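Local coordinates for DynE8 (Micromonospora chersina, PDB 4AMM), which is an iterative enediyne polyketide synthase, represented here by its acyltransferase domain, which probably loads acyl building blocks for the polyketide chain made in dynemicin biosynthesis, at residues A[9-12]-A[13-17]. Sequence-based numbering, arbitrary orientation.
Sequences GAPD and AAALT
Gly9, near the end of strand 4-10, meets the helix that follows through its backbone: its CA lies 4.0 Å from CD1 of Leu16. With CG anti to the backbone N (chi1 -176°), the leucine side chain reaches toward the strand, and the chi2 rotation sets CD1 against Gly9. Next along the strand, Ala10 points its CB at the first turn of helix 13-27 and touches backbone and side chain together. The Ala10 methyl sits 3.5 Å from Leu16 N. It also packs against the CB atoms of Ala15 and Leu16. Pro11 turns the chain out of the strand and adds a lighter apolar touch, its ring CD against the Ala15 methyl. Asp12 is the N-cap of the helix and grips it twice. One carboxylate oxygen, OD1, accepts from Ala15 N at 3.0 Å, a fairly straight bond (N-H...O 160°) that meets the oxygen nearly end-on. A chi1 of 53° turns the carboxylate toward the helix start, and the chi2 rotation brings OD1 to Ala15 N. The backbone O of the same residue accepts from Leu16 N at 2.9 Å, the first i to i+4 bond of the helix, and Thr17 N to Ala13 O continues the series. The segment is the turn that joins strand 4-10, at the edge of a four-stranded antiparallel sheet, to helix 13-27: Ala10 also bonds through its backbone to Ala52 of the neighbouring strand, while Thr17 faces Leu72 and Leu75 of helix 61-76. Chemically, the cap gives a first-turn N-H an acceptor that no preceding helical turn could supply, and the negative carboxylate at the amino end of the helix probably interacts favourably with the helix dipole.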
ATOM      1  N   GLY A   9     -15.279  -8.033 -20.582  1.00 16.09           N
ATOM      2  CA  GLY A   9     -16.299  -7.066 -20.345  1.00 16.42           C
ATOM      3  C   GLY A   9     -17.359  -7.100 -21.427  1.00 15.24           C
ATOM      4  O   GLY A   9     -17.268  -7.863 -22.361  1.00 18.02           O
ATOM      5  N   ALA A  10     -18.334  -6.268 -21.220  1.00 17.91           N
ATOM      6  CA  ALA A  10     -19.494  -6.285 -22.099  1.00 18.94           C
ATOM      7  C   ALA A  10     -20.245  -4.973 -21.944  1.00 19.94           C
ATOM      8  O   ALA A  10     -19.981  -4.142 -21.060  1.00 19.70           O
ATOM      9  CB  ALA A  10     -20.346  -7.526 -21.789  1.00 19.14           C
ATOM     10  N   PRO A  11     -21.287  -4.782 -22.807  1.00 20.37           N
ATOM     11  CA  PRO A  11     -21.927  -3.476 -22.708  1.00 22.09           C
ATOM     12  C   PRO A  11     -22.820  -3.265 -21.509  1.00 20.85           C
ATOM     13  O   PRO A  11     -23.084  -2.119 -21.145  1.00 22.93           O
ATOM     14  CB  PRO A  11     -22.796  -3.403 -24.022  1.00 21.53           C
ATOM     15  CG  PRO A  11     -22.134  -4.260 -24.922  1.00 23.91           C
ATOM     16  CD  PRO A  11     -21.513  -5.412 -24.105  1.00 21.37           C
ATOM     17  N   ASP A  12     -23.326  -4.312 -20.879  1.00 21.02           N
ATOM     18  CA  ASP A  12     -24.195  -4.147 -19.719  1.00 21.26           C
ATOM     19  C   ASP A  12     -24.206  -5.453 -18.933  1.00 21.76           C
ATOM     20  O   ASP A  12     -23.588  -6.429 -19.351  1.00 20.92           O
ATOM     21  CB  ASP A  12     -25.647  -3.714 -20.131  1.00 24.07           C
ATOM     22  CG  ASP A  12     -26.277  -4.608 -21.160  1.00 30.02           C
ATOM     23  OD1 ASP A  12     -26.127  -5.864 -21.191  1.00 27.31           O
ATOM     24  OD2 ASP A  12     -26.998  -3.995 -21.984  1.00 36.84           O
ATOM     25  N   ALA A  13     -24.968  -5.466 -17.845  1.00 21.87           N
ATOM     26  CA  ALA A  13     -24.980  -6.664 -16.986  1.00 22.22           C
ATOM     27  C   ALA A  13     -25.497  -7.918 -17.657  1.00 22.97           C
ATOM     28  O   ALA A  13     -24.971  -9.012 -17.447  1.00 23.06           O
ATOM     29  CB  ALA A  13     -25.798  -6.438 -15.719  1.00 23.74           C
ATOM     30  N   ALA A  14     -26.605  -7.810 -18.393  1.00 23.21           N
ATOM     31  CA  ALA A  14     -27.089  -8.989 -19.107  1.00 23.07           C
ATOM     32  C   ALA A  14     -26.091  -9.603 -20.060  1.00 22.20           C
ATOM     33  O   ALA A  14     -25.920 -10.807 -20.113  1.00 24.26           O
ATOM     34  CB  ALA A  14     -28.405  -8.604 -19.901  1.00 25.14           C
ATOM     35  N   ALA A  15     -25.402  -8.761 -20.830  1.00 22.10           N
ATOM     36  CA  ALA A  15     -24.444  -9.207 -21.801  1.00 19.77           C
ATOM     37  C   ALA A  15     -23.205  -9.791 -21.067  1.00 18.56           C
ATOM     38  O   ALA A  15     -22.589 -10.737 -21.573  1.00 19.35           O
ATOM     39  CB  ALA A  15     -24.031  -8.022 -22.734  1.00 22.25           C
ATOM     40  N   LEU A  16     -22.861  -9.176 -19.920  1.00 18.42           N
ATOM     41  CA  LEU A  16     -21.699  -9.736 -19.172  1.00 18.71           C
ATOM     42  C   LEU A  16     -22.060 -11.083 -18.623  1.00 19.01           C
ATOM     43  O   LEU A  16     -21.218 -11.996 -18.703  1.00 18.72           O
ATOM     44  CB  LEU A  16     -21.294  -8.745 -18.076  1.00 18.29           C
ATOM     45  CG  LEU A  16     -20.014  -9.173 -17.277  1.00 18.47           C
ATOM     46  CD1 LEU A  16     -18.814  -9.347 -18.252  1.00 19.30           C
ATOM     47  CD2 LEU A  16     -19.836  -8.203 -16.138  1.00 19.58           C
ATOM     48  N   THR A  17     -23.297 -11.252 -18.119  1.00 19.22           N
ATOM     49  CA  THR A  17     -23.703 -12.614 -17.662  1.00 20.49           C
ATOM     50  C   THR A  17     -23.515 -13.670 -18.791  1.00 20.58           C
ATOM     51  O   THR A  17     -22.943 -14.748 -18.619  1.00 20.89           O
ATOM     52  CB  THR A  17     -25.167 -12.612 -17.213  1.00 22.24           C
ATOM     53  OG1 THR A  17     -25.310 -11.857 -16.006  1.00 27.59           O
ATOM     54  CG2 THR A  17     -25.674 -14.075 -16.918  1.00 23.17           C
TER